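Side-chain contacts in phosphoribosylaminoimidazole carboxylase (Treponema denticola, PDB 5C5D), which catalyses the reversible carboxylation of 5-aminoimidazole ribonucleotide with carbon dioxide to 4-carboxy-5-aminoimidazole ribonucleotide in de novo purine biosynthesis: residues I7-G10 against D14-H17; K20-L25 against I30-R35; Y62-G67 against A71-V76; E52-D57 against F79-T84; A124-S129 against D137-Y142. The protein carries 1 engineered substitution. All coordinates share one frame; numbering follows the deposited sequence. Where two conformers were deposited one is given.

Contact 1: I7-G10 against D14-H17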
# COMPACT_ATOMS: atom_id res chain seq x y z
N ILE D 7 -22.76 -16.21 -16.98
CA ILE D 7 -21.55 -16.16 -16.16
C ILE D 7 -20.40 -16.54 -17.03
O ILE D 7 -20.31 -17.70 -17.45
CB ILE D 7 -21.65 -17.11 -14.96
CG1 ILE D 7 -22.90 -16.79 -14.15
CG2 ILE D 7 -20.39 -16.99 -14.09
CD1 ILE D 7 -23.19 -17.81 -13.06
N LEU D 8 -19.54 -15.58 -17.36
CA LEU D 8 -18.43 -15.81 -18.29
C LEU D 8 -17.10 -15.64 -17.58
O LEU D 8 -16.83 -14.57 -17.01
CB LEU D 8 -18.52 -14.86 -19.48
CG LEU D 8 -17.33 -14.91 -20.43
CD1 LEU D 8 -17.13 -16.29 -21.05
CD2 LEU D 8 -17.49 -13.84 -21.50
N MET D 9 -16.28 -16.68 -17.61
CA MET D 9 -15.01 -16.65 -16.90
C MET D 9 -13.84 -16.80 -17.88
O MET D 9 -13.98 -17.45 -18.92
CB MET D 9 -14.97 -17.77 -15.86
CG MET D 9 -14.77 -19.11 -16.47
SD MET D 9 -15.03 -20.44 -15.26
CE MET D 9 -16.81 -20.59 -15.34
N GLY D 10 -12.71 -16.21 -17.53
CA GLY D 10 -11.57 -16.18 -18.42
C GLY D 10 -10.84 -17.50 -18.49
O GLY D 10 -10.17 -17.77 -19.48
N ASP D 14 -11.26 -20.79 -12.81
CA ASP D 14 -12.22 -19.99 -12.03
C ASP D 14 -13.55 -20.68 -11.76
O ASP D 14 -14.47 -20.05 -11.24
CB ASP D 14 -12.55 -18.65 -12.74
CG ASP D 14 -11.32 -17.84 -13.17
OD1 ASP D 14 -10.47 -17.59 -12.31
OD2 ASP D 14 -11.27 -17.37 -14.36
N MET D 15 -13.68 -21.96 -12.09
CA MET D 15 -14.99 -22.60 -12.11
C MET D 15 -15.63 -22.61 -10.72
O MET D 15 -16.84 -22.39 -10.58
CB MET D 15 -14.87 -24.02 -12.68
CG MET D 15 -16.16 -24.81 -12.76
SD MET D 15 -17.43 -24.03 -13.82
CE MET D 15 -16.63 -24.11 -15.41
N GLY D 16 -14.83 -22.82 -9.68
CA GLY D 16 -15.37 -22.85 -8.33
C GLY D 16 -16.05 -21.55 -7.93
O GLY D 16 -17.10 -21.54 -7.29
N HIS D 17 -15.44 -20.44 -8.32
CA HIS D 17 -15.97 -19.10 -8.09
C HIS D 17 -17.26 -18.89 -8.85
O HIS D 17 -18.27 -18.45 -8.31
CB HIS D 17 -14.89 -18.09 -8.50
CG HIS D 17 -15.20 -16.68 -8.15
ND1 HIS D 17 -15.07 -16.18 -6.88
CD2 HIS D 17 -15.59 -15.63 -8.92
CE1 HIS D 17 -15.37 -14.89 -6.88
NE2 HIS D 17 -15.69 -14.53 -8.11

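Contact 2: K20-L25 against I30-R35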
# COMPACT_ATOMS: atom_id res chain seq x y z
N LYS D 20 -20.18 -20.72 -7.22
CA LYS D 20 -20.75 -20.04 -6.06
C LYS D 20 -21.78 -19.05 -6.50
O LYS D 20 -22.82 -18.89 -5.85
CB LYS D 20 -19.69 -19.32 -5.25
CG LYS D 20 -18.87 -20.27 -4.40
CD LYS D 20 -17.83 -19.54 -3.63
CE LYS D 20 -17.19 -20.45 -2.63
NZ LYS D 20 -16.64 -19.62 -1.56
N ILE D 21 -21.51 -18.36 -7.60
CA ILE D 21 -22.47 -17.40 -8.12
C ILE D 21 -23.70 -18.12 -8.64
O ILE D 21 -24.83 -17.72 -8.37
CB ILE D 21 -21.86 -16.54 -9.24
CG1 ILE D 21 -20.66 -15.78 -8.69
CG2 ILE D 21 -22.90 -15.56 -9.81
CD1 ILE D 21 -19.82 -15.08 -9.77
N ALA D 22 -23.49 -19.19 -9.40
CA ALA D 22 -24.60 -19.88 -10.04
C ALA D 22 -25.49 -20.48 -8.96
O ALA D 22 -26.72 -20.40 -9.03
CB ALA D 22 -24.10 -20.96 -10.98
N SER D 23 -24.86 -21.05 -7.93
CA SER D 23 -25.60 -21.65 -6.83
C SER D 23 -26.54 -20.63 -6.20
O SER D 23 -27.69 -20.94 -5.89
CB SER D 23 -24.63 -22.19 -5.76
OG SER D 23 -23.97 -23.34 -6.23
N GLU D 24 -26.05 -19.42 -6.03
CA GLU D 24 -26.88 -18.41 -5.39
C GLU D 24 -27.99 -17.96 -6.35
O GLU D 24 -29.13 -17.75 -5.92
CB GLU D 24 -26.02 -17.22 -4.92
CG GLU D 24 -26.63 -16.45 -3.78
CD GLU D 24 -26.60 -17.23 -2.47
OE1 GLU D 24 -26.10 -18.37 -2.47
OE2 GLU D 24 -27.06 -16.70 -1.44
N LEU D 25 -27.69 -17.84 -7.64
CA LEU D 25 -28.74 -17.47 -8.61
C LEU D 25 -29.86 -18.51 -8.63
O LEU D 25 -31.03 -18.18 -8.81
CB LEU D 25 -28.16 -17.30 -10.01
CG LEU D 25 -27.25 -16.10 -10.24
CD1 LEU D 25 -26.55 -16.25 -11.60
CD2 LEU D 25 -28.03 -14.82 -10.18
N ILE D 30 -33.37 -17.85 -10.89
CA ILE D 30 -32.87 -17.16 -12.07
C ILE D 30 -32.01 -18.09 -12.92
O ILE D 30 -31.02 -18.66 -12.44
CB ILE D 30 -32.04 -15.90 -11.68
CG1 ILE D 30 -32.95 -14.87 -11.00
CG2 ILE D 30 -31.36 -15.29 -12.90
CD1 ILE D 30 -32.22 -13.78 -10.25
N GLU D 31 -32.39 -18.25 -14.18
CA GLU D 31 -31.63 -19.09 -15.09
C GLU D 31 -30.26 -18.48 -15.32
O GLU D 31 -30.13 -17.26 -15.51
CB GLU D 31 -32.34 -19.27 -16.44
CG GLU D 31 -31.62 -20.27 -17.36
CD GLU D 31 -32.32 -20.52 -18.70
OE1 GLU D 31 -33.45 -20.03 -18.92
OE2 GLU D 31 -31.72 -21.22 -19.53
N TYR D 32 -29.25 -19.36 -15.40
CA TYR D 32 -27.88 -18.93 -15.69
C TYR D 32 -27.24 -19.84 -16.75
O TYR D 32 -27.70 -20.97 -17.02
CB TYR D 32 -27.01 -18.91 -14.41
CG TYR D 32 -26.86 -20.28 -13.81
CD1 TYR D 32 -25.92 -21.16 -14.32
CD2 TYR D 32 -27.64 -20.69 -12.74
CE1 TYR D 32 -25.78 -22.43 -13.79
CE2 TYR D 32 -27.50 -21.94 -12.20
CZ TYR D 32 -26.56 -22.82 -12.74
OH TYR D 32 -26.40 -24.09 -12.23
N ALA D 33 -26.21 -19.31 -17.39
CA ALA D 33 -25.34 -20.08 -18.26
C ALA D 33 -23.93 -19.83 -17.79
O ALA D 33 -23.61 -18.73 -17.40
CB ALA D 33 -25.51 -19.65 -19.69
N ILE D 34 -23.11 -20.89 -17.78
CA ILE D 34 -21.70 -20.77 -17.43
C ILE D 34 -20.85 -21.06 -18.64
O ILE D 34 -21.00 -22.10 -19.28
CB ILE D 34 -21.31 -21.72 -16.31
CG1 ILE D 34 -22.08 -21.36 -15.06
CG2 ILE D 34 -19.79 -21.64 -16.05
CD1 ILE D 34 -21.86 -22.32 -13.90
N ARG D 35 -19.97 -20.11 -18.95
CA ARG D 35 -19.13 -20.19 -20.14
C ARG D 35 -17.71 -19.78 -19.82
O ARG D 35 -17.44 -19.09 -18.83
CB ARG D 35 -19.67 -19.30 -21.25
CG ARG D 35 -21.13 -19.55 -21.65
CD ARG D 35 -21.28 -20.92 -22.27
NE ARG D 35 -20.48 -21.10 -23.47
CZ ARG D 35 -20.87 -20.79 -24.71
NH1 ARG D 35 -22.08 -20.28 -24.95
NH2 ARG D 35 -20.06 -21.03 -25.73

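Contact 3: Y62-G67 against A71-V76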
# COMPACT_ATOMS: atom_id res chain seq x y z
N TYR D 62 -24.62 -10.04 -17.72
CA TYR D 62 -23.39 -10.81 -17.78
C TYR D 62 -22.62 -10.59 -16.50
O TYR D 62 -22.48 -9.44 -16.08
CB TYR D 62 -22.56 -10.38 -18.99
CG TYR D 62 -23.27 -10.59 -20.31
CD1 TYR D 62 -24.21 -9.67 -20.76
CD2 TYR D 62 -23.00 -11.69 -21.11
CE1 TYR D 62 -24.87 -9.86 -21.96
CE2 TYR D 62 -23.63 -11.87 -22.30
CZ TYR D 62 -24.57 -10.96 -22.74
OH TYR D 62 -25.25 -11.13 -23.93
N ILE D 63 -22.15 -11.67 -15.89
CA ILE D 63 -21.25 -11.57 -14.74
C ILE D 63 -19.91 -12.11 -15.22
O ILE D 63 -19.81 -13.27 -15.62
CB ILE D 63 -21.76 -12.34 -13.52
CG1 ILE D 63 -23.11 -11.79 -13.06
CG2 ILE D 63 -20.74 -12.28 -12.38
CD1 ILE D 63 -23.73 -12.60 -11.89
N THR D 64 -18.88 -11.26 -15.18
CA THR D 64 -17.59 -11.57 -15.76
C THR D 64 -16.53 -11.79 -14.71
O THR D 64 -16.36 -11.00 -13.79
CB THR D 64 -17.18 -10.47 -16.73
OG1 THR D 64 -17.34 -9.20 -16.05
CG2 THR D 64 -18.04 -10.54 -17.99
N ILE D 65 -15.86 -12.92 -14.84
CA ILE D 65 -14.88 -13.40 -13.86
C ILE D 65 -13.50 -13.57 -14.47
O ILE D 65 -13.32 -14.43 -15.30
CB ILE D 65 -15.29 -14.77 -13.32
CG1 ILE D 65 -16.68 -14.69 -12.67
CG2 ILE D 65 -14.31 -15.27 -12.28
CD1 ILE D 65 -17.28 -16.08 -12.47
N ALA D 66 -12.53 -12.76 -14.07
CA ALA D 66 -11.19 -12.91 -14.59
C ALA D 66 -10.19 -12.54 -13.51
O ALA D 66 -10.33 -11.49 -12.88
CB ALA D 66 -10.98 -12.07 -15.81
N GLY D 67 -9.19 -13.40 -13.34
CA GLY D 67 -8.15 -13.13 -12.37
C GLY D 67 -7.03 -12.29 -12.94
O GLY D 67 -7.05 -11.89 -14.11
N ALA D 71 -9.10 -7.91 -17.89
CA ALA D 71 -9.48 -7.25 -19.14
C ALA D 71 -10.83 -7.75 -19.63
O ALA D 71 -11.46 -7.11 -20.46
CB ALA D 71 -8.43 -7.50 -20.20
N LEU D 72 -11.30 -8.88 -19.12
CA LEU D 72 -12.57 -9.47 -19.62
C LEU D 72 -13.78 -8.60 -19.32
O LEU D 72 -14.64 -8.43 -20.18
CB LEU D 72 -12.78 -10.84 -19.01
CG LEU D 72 -14.00 -11.63 -19.49
CD1 LEU D 72 -13.91 -11.98 -20.95
CD2 LEU D 72 -14.12 -12.90 -18.67
N SER D 73 -13.85 -8.05 -18.12
CA SER D 73 -15.06 -7.35 -17.74
C SER D 73 -15.28 -6.12 -18.65
O SER D 73 -16.38 -5.91 -19.14
CB SER D 73 -15.05 -6.95 -16.26
OG SER D 73 -15.01 -8.12 -15.44
N GLY D 74 -14.23 -5.33 -18.90
CA GLY D 74 -14.37 -4.20 -19.80
C GLY D 74 -14.64 -4.59 -21.24
O GLY D 74 -15.37 -3.89 -21.93
N PHE D 75 -14.05 -5.68 -21.69
CA PHE D 75 -14.25 -6.16 -23.06
C PHE D 75 -15.69 -6.51 -23.30
O PHE D 75 -16.30 -6.08 -24.27
CB PHE D 75 -13.36 -7.36 -23.29
CG PHE D 75 -13.44 -7.92 -24.66
CD1 PHE D 75 -12.75 -7.33 -25.70
CD2 PHE D 75 -14.20 -9.04 -24.93
CE1 PHE D 75 -12.82 -7.85 -26.98
CE2 PHE D 75 -14.27 -9.57 -26.22
CZ PHE D 75 -13.57 -8.98 -27.23
N VAL D 76 -16.25 -7.28 -22.38
CA VAL D 76 -17.64 -7.68 -22.49
C VAL D 76 -18.55 -6.46 -22.32
O VAL D 76 -19.49 -6.28 -23.08
CB VAL D 76 -17.99 -8.73 -21.43
CG1 VAL D 76 -19.49 -9.02 -21.39
CG2 VAL D 76 -17.20 -10.03 -21.68
O HOH W 1 -18.37 -7.10 -17.57

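Contact 4: E52-D57 against F79-T84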
# COMPACT_ATOMS: atom_id res chain seq x y z
N GLU D 52 -24.38 -14.45 -29.82
CA GLU D 52 -25.47 -15.41 -29.64
C GLU D 52 -26.38 -15.01 -28.47
O GLU D 52 -27.61 -14.99 -28.63
CB GLU D 52 -24.92 -16.82 -29.42
CG GLU D 52 -24.30 -17.43 -30.68
CD GLU D 52 -23.42 -18.63 -30.40
OE1 GLU D 52 -23.28 -19.02 -29.22
OE2 GLU D 52 -22.87 -19.19 -31.36
N TYR D 53 -25.80 -14.67 -27.32
CA TYR D 53 -26.61 -14.29 -26.15
C TYR D 53 -27.32 -12.95 -26.38
O TYR D 53 -28.47 -12.76 -25.98
CB TYR D 53 -25.76 -14.21 -24.86
CG TYR D 53 -25.35 -15.59 -24.38
CD1 TYR D 53 -26.31 -16.50 -23.94
CD2 TYR D 53 -24.03 -15.97 -24.38
CE1 TYR D 53 -25.95 -17.77 -23.50
CE2 TYR D 53 -23.64 -17.23 -23.92
CZ TYR D 53 -24.61 -18.12 -23.50
OH TYR D 53 -24.24 -19.37 -23.07
N GLU D 54 -26.64 -12.03 -27.06
CA GLU D 54 -27.20 -10.69 -27.28
C GLU D 54 -28.45 -10.69 -28.16
O GLU D 54 -29.31 -9.79 -28.05
CB GLU D 54 -26.13 -9.78 -27.89
CG GLU D 54 -25.15 -9.23 -26.86
CD GLU D 54 -25.80 -8.27 -25.90
OE1 GLU D 54 -25.99 -7.09 -26.29
OE2 GLU D 54 -26.13 -8.70 -24.77
N ALA D 55 -28.54 -11.68 -29.04
CA ALA D 55 -29.66 -11.85 -29.95
C ALA D 55 -30.92 -12.40 -29.25
O ALA D 55 -32.02 -12.40 -29.82
CB ALA D 55 -29.24 -12.77 -31.08
N LEU D 56 -30.79 -12.83 -28.00
CA LEU D 56 -31.96 -13.36 -27.29
C LEU D 56 -32.87 -12.23 -26.77
O LEU D 56 -32.41 -11.32 -26.09
CB LEU D 56 -31.52 -14.25 -26.12
CG LEU D 56 -30.56 -15.39 -26.46
CD1 LEU D 56 -30.13 -16.09 -25.19
CD2 LEU D 56 -31.14 -16.41 -27.42
N ASP D 57 -34.16 -12.31 -27.08
CA ASP D 57 -35.09 -11.32 -26.57
C ASP D 57 -35.56 -11.71 -25.17
O ASP D 57 -36.67 -12.23 -24.99
CB ASP D 57 -36.29 -11.19 -27.51
CG ASP D 57 -37.34 -10.17 -27.02
OD1 ASP D 57 -37.00 -9.22 -26.27
OD2 ASP D 57 -38.52 -10.35 -27.39
N PHE D 79 -18.94 -4.42 -25.37
CA PHE D 79 -19.60 -5.10 -26.48
C PHE D 79 -21.13 -5.18 -26.32
O PHE D 79 -21.88 -4.90 -27.27
CB PHE D 79 -19.04 -6.52 -26.63
CG PHE D 79 -19.52 -7.21 -27.87
CD1 PHE D 79 -18.82 -7.07 -29.06
CD2 PHE D 79 -20.71 -7.91 -27.87
CE1 PHE D 79 -19.29 -7.65 -30.22
CE2 PHE D 79 -21.18 -8.50 -29.04
CZ PHE D 79 -20.46 -8.37 -30.21
N VAL D 80 -21.61 -5.57 -25.14
CA VAL D 80 -23.03 -5.86 -24.97
C VAL D 80 -23.82 -4.59 -24.70
O VAL D 80 -23.26 -3.56 -24.30
CB VAL D 80 -23.28 -6.88 -23.83
CG1 VAL D 80 -22.51 -8.17 -24.05
CG2 VAL D 80 -22.87 -6.33 -22.46
N LYS D 81 -25.13 -4.67 -24.93
CA LYS D 81 -26.02 -3.52 -24.81
C LYS D 81 -26.28 -3.15 -23.36
O LYS D 81 -26.17 -1.98 -22.96
CB LYS D 81 -27.35 -3.80 -25.51
CG LYS D 81 -27.25 -4.04 -27.01
CD LYS D 81 -28.63 -4.15 -27.67
CE LYS D 81 -29.51 -5.25 -27.08
NZ LYS D 81 -28.88 -6.61 -27.15
N GLY D 82 -26.68 -4.16 -22.59
CA GLY D 82 -27.15 -3.96 -21.23
C GLY D 82 -26.06 -4.00 -20.19
O GLY D 82 -24.87 -4.04 -20.51
N ALA D 83 -26.46 -3.99 -18.94
CA ALA D 83 -25.50 -3.92 -17.84
C ALA D 83 -24.71 -5.21 -17.67
O ALA D 83 -25.15 -6.30 -18.06
CB ALA D 83 -26.24 -3.61 -16.56
N THR D 84 -23.54 -5.06 -17.06
CA THR D 84 -22.72 -6.19 -16.67
C THR D 84 -22.20 -5.99 -15.27
O THR D 84 -22.21 -4.88 -14.74
CB THR D 84 -21.52 -6.41 -17.61
OG1 THR D 84 -20.52 -5.41 -17.40
CG2 THR D 84 -21.95 -6.35 -19.08
O HOH W 2 -27.13 -6.95 -22.85

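Contact 5: A124-S129 against D137-Y142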
# COMPACT_ATOMS: atom_id res chain seq x y z
N ALA D 124 -27.51 -9.04 -9.17
CA ALA D 124 -28.20 -9.40 -10.42
C ALA D 124 -29.71 -9.53 -10.16
O ALA D 124 -30.55 -9.01 -10.92
CB ALA D 124 -27.66 -10.67 -11.00
N ALA D 125 -30.07 -10.24 -9.10
CA ALA D 125 -31.48 -10.43 -8.79
C ALA D 125 -32.15 -9.09 -8.56
O ALA D 125 -33.28 -8.86 -9.01
CB ALA D 125 -31.64 -11.37 -7.57
N ARG D 126 -31.47 -8.20 -7.86
CA ARG D 126 -32.08 -6.91 -7.53
C ARG D 126 -32.18 -5.99 -8.75
O ARG D 126 -33.08 -5.14 -8.80
CB ARG D 126 -31.32 -6.25 -6.37
CG ARG D 126 -31.53 -7.07 -5.11
CD ARG D 126 -30.66 -6.62 -3.96
NE ARG D 126 -31.14 -5.38 -3.39
CZ ARG D 126 -30.50 -4.73 -2.43
NH1 ARG D 126 -29.35 -5.20 -1.96
NH2 ARG D 126 -30.99 -3.59 -1.96
N ILE D 127 -31.32 -6.19 -9.74
CA ILE D 127 -31.45 -5.47 -11.01
C ILE D 127 -32.72 -5.92 -11.74
O ILE D 127 -33.53 -5.07 -12.15
CB ILE D 127 -30.21 -5.67 -11.90
CG1 ILE D 127 -29.10 -4.75 -11.39
CG2 ILE D 127 -30.53 -5.36 -13.36
CD1 ILE D 127 -27.75 -5.12 -11.83
N PHE D 128 -32.96 -7.23 -11.84
CA PHE D 128 -34.20 -7.70 -12.49
C PHE D 128 -35.42 -7.30 -11.68
O PHE D 128 -36.49 -7.06 -12.25
CB PHE D 128 -34.21 -9.22 -12.69
CG PHE D 128 -33.10 -9.74 -13.57
CD1 PHE D 128 -32.94 -9.30 -14.89
CD2 PHE D 128 -32.23 -10.70 -13.09
CE1 PHE D 128 -31.92 -9.81 -15.69
CE2 PHE D 128 -31.21 -11.21 -13.89
CZ PHE D 128 -31.06 -10.76 -15.19
N SER D 129 -35.26 -7.19 -10.36
CA SER D 129 -36.40 -6.96 -9.48
C SER D 129 -37.05 -5.60 -9.67
O SER D 129 -38.17 -5.41 -9.22
CB SER D 129 -35.98 -7.11 -8.02
OG SER D 129 -35.42 -5.89 -7.54
N ASP D 137 -40.03 -10.56 -4.80
CA ASP D 137 -40.49 -11.37 -3.67
C ASP D 137 -39.38 -12.29 -3.12
O ASP D 137 -39.21 -12.43 -1.89
CB ASP D 137 -41.70 -12.22 -4.08
CG ASP D 137 -42.94 -11.39 -4.32
OD1 ASP D 137 -43.01 -10.25 -3.82
OD2 ASP D 137 -43.86 -11.88 -5.02
N SER D 138 -38.65 -12.91 -4.02
CA SER D 138 -37.55 -13.79 -3.64
C SER D 138 -36.43 -13.04 -2.93
O SER D 138 -35.87 -13.52 -1.95
CB SER D 138 -36.97 -14.48 -4.86
OG SER D 138 -37.85 -15.47 -5.32
N VAL D 139 -36.09 -11.87 -3.46
CA VAL D 139 -35.07 -11.02 -2.85
C VAL D 139 -35.51 -10.67 -1.44
O VAL D 139 -34.71 -10.68 -0.50
CB VAL D 139 -34.83 -9.72 -3.65
CG1 VAL D 139 -34.05 -8.69 -2.80
CG2 VAL D 139 -34.09 -10.01 -4.95
N LYS D 140 -36.78 -10.32 -1.28
CA LYS D 140 -37.26 -9.89 0.04
C LYS D 140 -37.17 -11.04 1.05
O LYS D 140 -36.69 -10.86 2.15
CB LYS D 140 -38.70 -9.38 -0.07
CG LYS D 140 -39.36 -9.03 1.24
CD LYS D 140 -40.77 -8.48 0.98
CE LYS D 140 -41.77 -8.87 2.05
NZ LYS D 140 -41.86 -7.89 3.16
N SER D 141 -37.58 -12.24 0.64
CA SER D 141 -37.49 -13.41 1.50
C SER D 141 -36.02 -13.67 1.91
O SER D 141 -35.72 -13.95 3.08
CB SER D 141 -38.09 -14.63 0.80
OG SER D 141 -37.85 -15.81 1.54
N TYR D 142 -35.11 -13.53 0.96
CA TYR D 142 -33.67 -13.74 1.17
C TYR D 142 -33.09 -12.76 2.17
O TYR D 142 -32.38 -13.13 3.11
CB TYR D 142 -32.97 -13.59 -0.17
CG TYR D 142 -31.48 -13.83 -0.24
CD1 TYR D 142 -30.98 -15.07 -0.60
CD2 TYR D 142 -30.58 -12.78 -0.07
CE1 TYR D 142 -29.63 -15.28 -0.73
CE2 TYR D 142 -29.22 -12.98 -0.19
CZ TYR D 142 -28.75 -14.23 -0.51
OH TYR D 142 -27.39 -14.43 -0.64

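Contact 1: I7-G10 against D14-H17
Met9, the last residue of strand 4-9, meets Asp14 and Met15 at the start of helix 15-27 with three successive parts of its side chain. Met9 CB lies 4.0 Å from Asp14 CB. Met9 SD then lies against the backbone that enters the helix, 3.8 Å from Asp14 C, and Met9 CE turns off to touch Met15 CE at 3.5 Å. This last turn comes from a bend about the CG-SD bond (chi3 83°). Met15 answers with a chain folded at both chi2 and chi3, which brings its thioether back to the methyl end of Met9; the two methionines cross obliquely. Asp14 holds its carboxylate beside the strand end, with OD2 3.7 Å from Gly10 N, too long for a hydrogen bond; the same oxygen instead accepts from the backbone N of Ser11. Met15 also packs on Leu157 of a second subunit. The contact lies where strand 4-9 gives way to its helix, at the C-terminal edge of the parallel sheet, and Asp14 and Ser11 there both bind substrate. Its chemistry is therefore divided: apolar thioethers pack on one another, while the buried carboxylate, held by the Ser11 N-H, belongs to the substrate site.

Contact 2: K20-L25 against I30-R35
Ala22 sets its methyl group squarely over one face of the Tyr32 ring, the central touch between helix 15-27 and strand 31-36 of a beta-alpha-beta unit in this flavodoxin-like fold, a parallel sheet of order 2-1-3-4-5. The CH-pi geometry is close to ideal: Ala22 CB stands 3.5 Å from the ring centroid and 11° off the ring normal. Tyr32 can offer this face because its CG sits between the backbone N and the carbonyl carbon (chi1 64°), which lays the ring against the helix. The same methyl group meets the end of Ile34, whose CD1 is 3.9 Å from Ala22 CB.

One turn further along the helix, Leu25 crosses Tyr32 at its root, with Leu25 CD1 3.9 Å from Tyr32 CB. Its other methyl, CD2, lies 4.3 Å from Ile30 CD1. Helix and strand run nearly antiparallel here, their short axes 8.6 Å apart at closest approach, as expected where the chain returns to the sheet after the helix.

Around this first shell, Val5 of the neighbouring strand 4-9 packs on both Leu25 and Ile30, and Ala125 of helix 117-129 also covers Ile30. The assembly takes part as well: Ile34 packs on Arg159 of a second subunit, whose guanidinium makes a weak hydrogen bond with Tyr32 OH. Where the segments come nearest in backbone, Ile30 N donates to Leu25 O at 3.1 Å with an N-H...O angle of 166°.

Contact 3: Y62-G67 against A71-V76
Thr64, on central strand 60-65, faces helix 72-79 and can be followed outward from its CB, which lies 3.4 Å from Ser73 OG. There the side chain divides. OG1 takes the position between the backbone N and the carbonyl carbon (chi1 49°), and this rotation turns it to Ser73 OG in a short hydrogen bond of 2.6 Å. A water 2.8 Å from Thr64 OG1 donates to Ser73 O, so the hydroxyl meets the first turn of the helix at two points. The methyl branch goes the other way: Thr64 CG2 reaches Val76 CG2 at 3.8 Å, tip to tip.

Apolar contacts continue to both ends. Val76 CG1 lies 4.1 Å from Tyr62 CB, and Ala66 CB is 3.9 Å from Leu72 CB, near the substrate-binding residue Gly67. Strand and helix axes are inclined at 149°, in keeping with the beta-alpha-beta unit that goes on to strand 84-86.

Further partners tie this hydroxyl pair into its surroundings, since Thr64 OG1 also bonds to Ile85 O of that next strand and Ser73 OG to Asn70 ND2. The contact thus places a small polar network, with a water in it, inside an otherwise apolar strand-helix interface. Several bonds meet at Thr64 OG1, and they compensate the burial of both hydroxyls while fixing the rotation of the threonine.

Contact 4: E52-D57 against F79-T84
Glu54 OE1 takes two hydrogen bonds from one residue, Lys81, and so joins the C-terminal part of helix 43-54 to the loop that follows helix 72-79 in this alpha/beta fold. The backbone N of Lys81 lies 2.9 Å from Glu54 OE1, with an N-H...O angle of 161°. Lys81 NZ reaches the same oxygen, Glu54 OE1, at 3.1 Å to form a salt bridge. The two donors approach from opposite faces of the carboxylate plane, the backbone N 41° out of it and the ammonium 65° out.

The lysine is folded to manage this. Bends about chi3 and chi4 bring its amino group back beside the glutamate, and the lysine and glutamate chains lie alongside, running antiparallel. A weak bond from NZ to the main-chain oxygen of Glu54 accompanies the bridge. Glu54, for its part, is bent at chi2, which carries its carboxylate crosswise over Val80; Val80 CB lies 3.5 Å from Glu54 CD.

OE2 is held separately, by a hydrogen bond with Tyr62 OH of strand 60-65. With both carboxylate oxygens engaged, and an ammonium close by, the group is probably kept ionised. The loop also meets another copy of the protein, where Arg126 of a fourth subunit bonds through NE to Lys81 O and packs on Val80. A water links the glutamate to the loop once more: it donates to Glu54 OE2 and accepts from Gly82 N, each at 2.8 Å.

Contact 5: A124-S129 against D137-Y142
Helix 117-129 and the long C-terminal helix 133-157 meet here near the turn between them, where Val139 pushes its two methyl groups against Ala125 and Arg126. CG2 meets the Ala125 methyl, with Val139 CG2 3.8 Å from Ala125 CB. The other branch lies against the aliphatic part of the arginine, Val139 CG1 being 3.8 Å from Arg126 CG. The valine has CG1 anti to its backbone N (chi1 165°), a rotation that spreads the two methyls over neighbouring residues of the facing helix. Arg126 crosses Val139 nearly perpendicularly, and its chain then bends at chi3 (74°) and departs.

No hydrogen bond crosses between the segments; the polar ends find partners elsewhere. Arg126 NH1 forms a salt bridge with Asp77 of a fourth subunit. Within its own helix, Ser129 OG donates to Arg126 O at 2.8 Å, a bond back to the preceding turn. The valine thus packs on the stem of a residue whose charged head belongs to a subunit interface.

Ala125 also touches Phe28, just after helix 15-27, while Ala124, Ile127 and Phe128 turn to Leu61 of strand 60-65, so helix 117-129 lies between the C-terminal helix and the sheet.

In the fold
Contacts 1, 2 and 3 share the parallel sheet, with strand 4-9 of contact 1 between its neighbours 31-36 and 60-65: Ile7 N lies 2.7 Å from Ala33 O, and Leu8 O 2.9 Å from Ile65 N. Contacts 1 and 2 also share helix 15-27. Substrate-binding Asp14 and Gly67 belong to contacts 1 and 3, whose centres are about 10 Å apart; contacts 4 and 5 are away from the site. Contact 4 joins contact 3 through Tyr62 OH and Glu54 OE2, 2.7 Å apart, and contact 5 meets contact 2 where Leu25 CD2 is 4.2 Å from Ala124 CB. Contacts 4 and 5, with centres about 21 Å apart, both touch a fourth subunit.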